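Local coordinates for Alpha/beta hydrolase (Enterobacter asburiae, PDB 6KMO), which probably hydrolyses carboxylic esters, as an esterase or lipase of the alpha/beta hydrolase fold, at residues L207-S219 against D247-S259. The protein carries 2 engineered substitutions. Residues are numbered along the deposited sequence; the frame is centred on the assembly and turned at random.
Sequences LWPVTDANFDTAS and DRNNILASPLRAS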
ATOM      1  N   LEU A 207      -9.879  -5.117   4.706  1.00  4.72           N
ATOM      2  CA  LEU A 207      -8.792  -5.943   4.172  1.00  5.41           C
ATOM      3  C   LEU A 207      -9.413  -6.968   3.234  1.00  4.87           C
ATOM      4  O   LEU A 207     -10.189  -7.830   3.664  1.00  5.36           O
ATOM      5  CB  LEU A 207      -8.029  -6.632   5.299  1.00  5.96           C
ATOM      6  CG  LEU A 207      -7.343  -5.685   6.293  1.00  5.20           C
ATOM      7  CD1 LEU A 207      -6.810  -6.487   7.463  1.00  7.46           C
ATOM      8  CD2 LEU A 207      -6.247  -4.897   5.637  1.00  7.07           C
ATOM      9  N   TRP A 208      -9.085  -6.849   1.949  1.00  5.18           N
ATOM     10  CA  TRP A 208      -9.566  -7.715   0.874  1.00  5.16           C
ATOM     11  C   TRP A 208     -11.050  -8.073   1.080  1.00  4.88           C
ATOM     12  O   TRP A 208     -11.408  -9.257   1.213  1.00  6.20           O
ATOM     13  CB  TRP A 208      -8.679  -8.946   0.674  1.00  5.00           C
ATOM     14  CG  TRP A 208      -8.207  -9.601   1.926  1.00  5.58           C
ATOM     15  CD1 TRP A 208      -8.787 -10.676   2.525  1.00  5.81           C
ATOM     16  CD2 TRP A 208      -7.090  -9.231   2.755  1.00  6.01           C
ATOM     17  NE1 TRP A 208      -8.128 -10.988   3.690  1.00  6.87           N
ATOM     18  CE2 TRP A 208      -7.072 -10.126   3.840  1.00  6.32           C
ATOM     19  CE3 TRP A 208      -6.116  -8.230   2.700  1.00  6.86           C
ATOM     20  CZ2 TRP A 208      -6.125 -10.043   4.856  1.00  6.11           C
ATOM     21  CZ3 TRP A 208      -5.174  -8.159   3.725  1.00  6.91           C
ATOM     22  CH2 TRP A 208      -5.191  -9.061   4.773  1.00  6.71           C
ATOM     23  N   PRO A 209     -11.932  -7.077   1.087  1.00  4.98           N
ATOM     24  CA  PRO A 209     -13.315  -7.275   1.528  1.00  4.92           C
ATOM     25  C   PRO A 209     -14.215  -7.898   0.472  1.00  5.77           C
ATOM     26  O   PRO A 209     -14.004  -7.769  -0.738  1.00  5.93           O
ATOM     27  CB  PRO A 209     -13.791  -5.838   1.794  1.00  5.22           C
ATOM     28  CG  PRO A 209     -13.017  -5.016   0.775  1.00  5.00           C
ATOM     29  CD  PRO A 209     -11.637  -5.649   0.831  1.00  6.12           C
ATOM     30  N   VAL A 210     -15.271  -8.536   0.980  1.00  5.81           N
ATOM     31  CA  VAL A 210     -16.466  -8.870   0.206  1.00  5.82           C
ATOM     32  C   VAL A 210     -17.372  -7.643   0.182  1.00  6.13           C
ATOM     33  O   VAL A 210     -17.690  -7.087   1.238  1.00  6.15           O
ATOM     34  CB  VAL A 210     -17.211 -10.048   0.851  1.00  6.19           C
ATOM     35  CG1 VAL A 210     -18.566 -10.260   0.168  1.00  6.85           C
ATOM     36  CG2 VAL A 210     -16.380 -11.322   0.856  1.00  6.33           C
ATOM     37  N   THR A 211     -17.806  -7.211  -1.009  1.00  6.12           N
ATOM     38  CA  THR A 211     -18.697  -6.054  -1.085  1.00  6.20           C
ATOM     39  C   THR A 211     -19.984  -6.293  -1.866  1.00  6.03           C
ATOM     40  O   THR A 211     -20.850  -5.409  -1.849  1.00  6.53           O
ATOM     41  CB  THR A 211     -17.991  -4.801  -1.632  1.00  5.20           C
ATOM     42  OG1 THR A 211     -17.750  -5.019  -3.022  1.00  6.74           O
ATOM     43  CG2 THR A 211     -16.705  -4.499  -0.884  1.00  5.94           C
ATOM     44  N   ASP A 212     -20.157  -7.434  -2.532  1.00  6.44           N
ATOM     45  CA  ASP A 212     -21.358  -7.626  -3.347  1.00  7.17           C
ATOM     46  C   ASP A 212     -21.665  -9.107  -3.494  1.00  7.57           C
ATOM     47  O   ASP A 212     -20.767  -9.920  -3.743  1.00  8.97           O
ATOM     48  CB  ASP A 212     -21.154  -7.011  -4.738  1.00  6.81           C
ATOM     49  CG  ASP A 212     -22.431  -6.855  -5.542  1.00  8.51           C
ATOM     50  OD1 ASP A 212     -23.526  -6.948  -4.964  1.00  8.75           O
ATOM     51  OD2 ASP A 212     -22.306  -6.622  -6.788  1.00 10.99           O
ATOM     52  N   ALA A 213     -22.949  -9.448  -3.401  1.00  7.37           N
ATOM     53  CA  ALA A 213     -23.412 -10.809  -3.666  1.00  7.67           C
ATOM     54  C   ALA A 213     -23.616 -11.000  -5.173  1.00  8.99           C
ATOM     55  O   ALA A 213     -24.729 -11.182  -5.671  1.00  9.85           O
ATOM     56  CB  ALA A 213     -24.683 -11.110  -2.893  1.00  8.27           C
ATOM     57  N   ASN A 214     -22.514 -10.919  -5.904  1.00  8.77           N
ATOM     58  CA  ASN A 214     -22.484 -11.158  -7.344  1.00 10.94           C
ATOM     59  C   ASN A 214     -21.167 -11.855  -7.634  1.00 10.34           C
ATOM     60  O   ASN A 214     -20.214 -11.725  -6.871  1.00 10.60           O
ATOM     61  CB  ASN A 214     -22.604  -9.873  -8.156  1.00 10.91           C
ATOM     62  CG  ASN A 214     -24.036  -9.466  -8.373  1.00 12.61           C
ATOM     63  OD1 ASN A 214     -24.869 -10.258  -8.854  1.00 15.19           O
ATOM     64  ND2 ASN A 214     -24.348  -8.249  -7.995  1.00 13.40           N
ATOM     65  N   PHE A 215     -21.126 -12.611  -8.732  1.00 10.39           N
ATOM     66  CA  PHE A 215     -20.042 -13.560  -8.980  1.00  8.68           C
ATOM     67  C   PHE A 215     -19.499 -13.448 -10.393  1.00  9.65           C
ATOM     68  O   PHE A 215     -18.908 -14.406 -10.913  1.00 11.17           O
ATOM     69  CB  PHE A 215     -20.526 -14.979  -8.675  1.00  9.57           C
ATOM     70  CG  PHE A 215     -21.213 -15.074  -7.349  1.00  8.34           C
ATOM     71  CD1 PHE A 215     -20.461 -15.061  -6.190  1.00 10.24           C
ATOM     72  CD2 PHE A 215     -22.589 -15.102  -7.252  1.00  9.48           C
ATOM     73  CE1 PHE A 215     -21.062 -15.105  -4.966  1.00  9.95           C
ATOM     74  CE2 PHE A 215     -23.206 -15.140  -6.019  1.00  9.47           C
ATOM     75  CZ  PHE A 215     -22.431 -15.130  -4.868  1.00  9.61           C
ATOM     76  N   ASP A 216     -19.614 -12.259 -10.982  1.00 10.27           N
ATOM     77  CA  ASP A 216     -19.387 -12.065 -12.409  1.00 10.43           C
ATOM     78  C   ASP A 216     -18.437 -10.925 -12.733  1.00 12.62           C
ATOM     79  O   ASP A 216     -18.378 -10.503 -13.892  1.00 13.35           O
ATOM     80  CB  ASP A 216     -20.725 -11.829 -13.116  1.00 13.28           C
ATOM     81  CG  ASP A 216     -21.531 -10.667 -12.499  1.00 26.91           C
ATOM     82  OD1 ASP A 216     -22.613 -10.353 -13.050  1.00 35.56           O
ATOM     83  OD2 ASP A 216     -21.112 -10.063 -11.471  1.00 20.05           O
ATOM     84  N   THR A 217     -17.699 -10.402 -11.761  1.00  8.82           N
ATOM     85  CA  THR A 217     -16.676  -9.419 -12.084  1.00  9.43           C
ATOM     86  C   THR A 217     -15.535 -10.087 -12.856  1.00  9.17           C
ATOM     87  O   THR A 217     -15.373 -11.312 -12.862  1.00  8.66           O
ATOM     88  CB  THR A 217     -16.131  -8.756 -10.807  1.00  7.62           C
ATOM     89  OG1 THR A 217     -15.471  -9.738 -10.016  1.00  7.82           O
ATOM     90  CG2 THR A 217     -17.264  -8.117 -10.008  1.00 11.27           C
ATOM     91  N   ALA A 218     -14.704  -9.257 -13.488  1.00  9.29           N
ATOM     92  CA  ALA A 218     -13.573  -9.807 -14.227  1.00  8.57           C
ATOM     93  C   ALA A 218     -12.653 -10.613 -13.318  1.00  9.84           C
ATOM     94  O   ALA A 218     -12.169 -11.684 -13.698  1.00  9.95           O
ATOM     95  CB  ALA A 218     -12.810  -8.692 -14.944  1.00  9.65           C
ATOM     96  N   SER A 219     -12.401 -10.128 -12.100  1.00  7.79           N
ATOM     97  CA  SER A 219     -11.533 -10.888 -11.214  1.00  7.08           C
ATOM     98  C   SER A 219     -12.190 -12.189 -10.757  1.00  7.36           C
ATOM     99  O   SER A 219     -11.497 -13.194 -10.578  1.00  8.08           O
ATOM    100  CB  SER A 219     -11.067 -10.038 -10.029  1.00  7.41           C
ATOM    101  OG  SER A 219     -12.158  -9.492  -9.284  1.00  7.32           O
ATOM    102  N   ASP A 247     -32.279  -9.600   0.810  1.00  7.95           N
ATOM    103  CA  ASP A 247     -31.121  -9.398   1.677  1.00  8.78           C
ATOM    104  C   ASP A 247     -29.879  -9.074   0.846  1.00  8.61           C
ATOM    105  O   ASP A 247     -29.060  -8.229   1.227  1.00  7.45           O
ATOM    106  CB  ASP A 247     -30.834 -10.643   2.514  1.00  7.86           C
ATOM    107  CG  ASP A 247     -31.845 -10.907   3.618  1.00 10.54           C
ATOM    108  OD1 ASP A 247     -32.654 -10.014   3.959  1.00 10.22           O
ATOM    109  OD2 ASP A 247     -31.786 -12.032   4.160  1.00  9.27           O
ATOM    110  N   ARG A 248     -29.698  -9.775  -0.268  1.00  7.60           N
ATOM    111  CA  ARG A 248     -28.531  -9.530  -1.103  1.00  8.07           C
ATOM    112  C   ARG A 248     -28.561  -8.161  -1.752  1.00  8.04           C
ATOM    113  O   ARG A 248     -27.505  -7.649  -2.128  1.00  8.40           O
ATOM    114  CB  ARG A 248     -28.378 -10.654  -2.116  1.00  7.06           C
ATOM    115  CG  ARG A 248     -27.988 -11.951  -1.458  1.00  8.17           C
ATOM    116  CD  ARG A 248     -27.919 -13.123  -2.429  1.00  7.98           C
ATOM    117  NE  ARG A 248     -27.609 -14.370  -1.738  1.00  7.81           N
ATOM    118  CZ  ARG A 248     -26.938 -15.394  -2.252  1.00  8.52           C
ATOM    119  NH1 ARG A 248     -26.486 -15.358  -3.497  1.00 10.19           N
ATOM    120  NH2 ARG A 248     -26.727 -16.460  -1.503  1.00  8.42           N
ATOM    121  N   ASN A 249     -29.731  -7.542  -1.886  1.00  6.51           N
ATOM    122  CA  ASN A 249     -29.865  -6.193  -2.398  1.00  6.74           C
ATOM    123  C   ASN A 249     -29.846  -5.139  -1.295  1.00  7.97           C
ATOM    124  O   ASN A 249     -30.024  -3.951  -1.588  1.00  9.31           O
ATOM    125  CB  ASN A 249     -31.154  -6.076  -3.215  1.00  8.14           C
ATOM    126  CG  ASN A 249     -31.077  -5.018  -4.266  1.00 11.38           C
ATOM    127  OD1 ASN A 249     -30.092  -4.931  -5.019  1.00 11.79           O
ATOM    128  ND2 ASN A 249     -32.108  -4.177  -4.331  1.00 13.33           N
ATOM    129  N   ASN A 250     -29.653  -5.554  -0.049  1.00  7.97           N
ATOM    130  CA  ASN A 250     -29.595  -4.675   1.115  1.00  7.29           C
ATOM    131  C   ASN A 250     -28.161  -4.191   1.254  1.00  7.31           C
ATOM    132  O   ASN A 250     -27.227  -4.993   1.164  1.00  7.12           O
ATOM    133  CB  ASN A 250     -30.021  -5.534   2.309  1.00  7.71           C
ATOM    134  CG  ASN A 250     -30.096  -4.794   3.625  1.00  7.19           C
ATOM    135  OD1 ASN A 250     -29.207  -4.037   4.005  1.00  7.29           O
ATOM    136  ND2 ASN A 250     -31.168  -5.055   4.365  1.00  8.67           N
ATOM    137  N   ILE A 251     -27.979  -2.880   1.441  1.00  7.17           N
ATOM    138  CA  ILE A 251     -26.626  -2.317   1.499  1.00  7.36           C
ATOM    139  C   ILE A 251     -25.817  -2.826   2.692  1.00  8.05           C
ATOM    140  O   ILE A 251     -24.584  -2.695   2.691  1.00  7.85           O
ATOM    141  CB  ILE A 251     -26.626  -0.772   1.467  1.00  6.75           C
ATOM    142  CG1 ILE A 251     -27.233  -0.169   2.742  1.00  7.27           C
ATOM    143  CG2 ILE A 251     -27.333  -0.281   0.220  1.00  7.77           C
ATOM    144  CD1 ILE A 251     -27.123   1.353   2.791  1.00 10.15           C
ATOM    145  N   LEU A 252     -26.468  -3.391   3.710  1.00  6.50           N
ATOM    146  CA  LEU A 252     -25.761  -3.960   4.847  1.00  6.72           C
ATOM    147  C   LEU A 252     -25.195  -5.335   4.533  1.00  5.92           C
ATOM    148  O   LEU A 252     -24.446  -5.887   5.353  1.00  7.43           O
ATOM    149  CB  LEU A 252     -26.679  -4.051   6.067  1.00  6.60           C
ATOM    150  CG  LEU A 252     -27.281  -2.723   6.515  1.00  6.16           C
ATOM    151  CD1 LEU A 252     -28.144  -2.943   7.758  1.00  9.40           C
ATOM    152  CD2 LEU A 252     -26.222  -1.670   6.793  1.00  8.68           C
ATOM    153  N   ALA A 253     -25.547  -5.904   3.382  1.00  6.06           N
ATOM    154  CA  ALA A 253     -24.982  -7.144   2.867  1.00  6.15           C
ATOM    155  C   ALA A 253     -24.120  -6.899   1.639  1.00  7.06           C
ATOM    156  O   ALA A 253     -22.995  -7.416   1.553  1.00  6.76           O
ATOM    157  CB  ALA A 253     -26.083  -8.156   2.532  1.00  9.07           C
ATOM    158  N   SER A 254     -24.616  -6.108   0.687  1.00  6.06           N
ATOM    159  CA  SER A 254     -23.902  -5.784  -0.546  1.00  6.06           C
ATOM    160  C   SER A 254     -23.681  -4.279  -0.609  1.00  5.71           C
ATOM    161  O   SER A 254     -24.387  -3.571  -1.342  1.00  6.78           O
ATOM    162  CB  SER A 254     -24.668  -6.247  -1.783  1.00  6.35           C
ATOM    163  OG  SER A 254     -24.757  -7.647  -1.828  1.00  7.37           O
ATOM    164  N   PRO A 255     -22.729  -3.754   0.177  1.00  6.52           N
ATOM    165  CA  PRO A 255     -22.532  -2.291   0.207  1.00  6.80           C
ATOM    166  C   PRO A 255     -22.136  -1.701  -1.135  1.00  6.59           C
ATOM    167  O   PRO A 255     -22.334  -0.499  -1.358  1.00  7.28           O
ATOM    168  CB  PRO A 255     -21.446  -2.096   1.273  1.00  6.40           C
ATOM    169  CG  PRO A 255     -20.740  -3.444   1.322  1.00  7.27           C
ATOM    170  CD  PRO A 255     -21.823  -4.459   1.104  1.00  6.48           C
ATOM    171  N   LEU A 256     -21.592  -2.507  -2.051  1.00  6.92           N
ATOM    172  CA  LEU A 256     -21.324  -1.994  -3.386  1.00  6.66           C
ATOM    173  C   LEU A 256     -22.573  -1.472  -4.077  1.00  7.25           C
ATOM    174  O   LEU A 256     -22.460  -0.626  -4.971  1.00  8.90           O
ATOM    175  CB  LEU A 256     -20.680  -3.078  -4.247  1.00  7.47           C
ATOM    176  CG  LEU A 256     -20.163  -2.621  -5.616  1.00  8.16           C
ATOM    177  CD1 LEU A 256     -19.012  -1.650  -5.447  1.00  9.80           C
ATOM    178  CD2 LEU A 256     -19.732  -3.826  -6.438  1.00  9.90           C
ATOM    179  N   ARG A 257     -23.751  -1.941  -3.685  1.00  7.24           N
ATOM    180  CA  ARG A 257     -25.001  -1.522  -4.313  1.00  7.96           C
ATOM    181  C   ARG A 257     -25.536  -0.213  -3.746  1.00  8.57           C
ATOM    182  O   ARG A 257     -26.552   0.293  -4.244  1.00 10.84           O
ATOM    183  CB  ARG A 257     -26.044  -2.632  -4.175  1.00  7.63           C
ATOM    184  CG  ARG A 257     -25.624  -3.940  -4.809  1.00  6.83           C
ATOM    185  CD  ARG A 257     -26.732  -4.964  -4.795  1.00  8.61           C
ATOM    186  NE  ARG A 257     -26.230  -6.298  -5.064  1.00  8.44           N
ATOM    187  CZ  ARG A 257     -26.985  -7.367  -5.263  1.00  8.74           C
ATOM    188  NH1 ARG A 257     -28.308  -7.258  -5.306  1.00  9.21           N
ATOM    189  NH2 ARG A 257     -26.406  -8.555  -5.412  1.00 10.23           N
ATOM    190  N   ALA A 258     -24.869   0.375  -2.768  1.00  8.30           N
ATOM    191  CA  ALA A 258     -25.316   1.630  -2.201  1.00  7.45           C
ATOM    192  C   ALA A 258     -25.125   2.760  -3.191  1.00 10.56           C
ATOM    193  O   ALA A 258     -24.158   2.791  -3.953  1.00 10.29           O
ATOM    194  CB  ALA A 258     -24.525   1.938  -0.935  1.00  9.00           C
ATOM    195  N   SER A 259     -26.052   3.711  -3.161  1.00  9.32           N
ATOM    196  CA  SER A 259     -25.909   4.896  -3.981  1.00  8.49           C
ATOM    197  C   SER A 259     -24.918   5.863  -3.353  1.00  7.97           C
ATOM    198  O   SER A 259     -24.518   5.734  -2.194  1.00  8.99           O
ATOM    199  CB  SER A 259     -27.258   5.609  -4.092  1.00  9.13           C
ATOM    200  OG  SER A 259     -27.603   6.104  -2.815  1.00 11.53           O
TER
HETATM  201  O   HOH W   1     -26.579 -13.221  -5.593  1.00 13.48           O
HETATM  202  O   HOH W   2     -27.653 -10.276  -7.939  1.00 26.97           O
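The excursion between strands 203-207 and 269-274 of the alpha/beta hydrolase sheet folds back on itself here, the loop after the first strand meeting the loop and 3-10 turn 255-257. Thr211 O accepts from Leu256 N at 3.0 Å, nearly straight at 166°; proline at 255, with no N-H to give, suits the start of the turn and touches Phe286 of helix 280-292. One residue on, Asp212 turns its carboxylate to Arg257, CG lying anti to the backbone N (chi1 -166°). Asp212 OD1 takes Arg257 NE on its syn lone pair at 2.8 Å, within the guanidinium plane, although carboxylate and guanidinium planes stand 88° apart. Asn214 ND2 holds the other oxygen, Asp212 OD2, from above the carboxylate plane at 2.9 Å, while Arg257 NH1 binds Asn249 OD1, so both charged groups are fixed in rotation. Ser254 OG accepts the N-H of Ala213 N at 3.0 Å and donates to Arg248 O. The small CB of Ala213 packs on Arg248 CG at 3.7 Å, while that arginine's guanidinium reaches Asp239 and Thr242. One backbone bond, a serine bridge and a salt bridge thus join the excursion's first loop to the loop following helix 245-248 in this alpha/beta hydrolase fold.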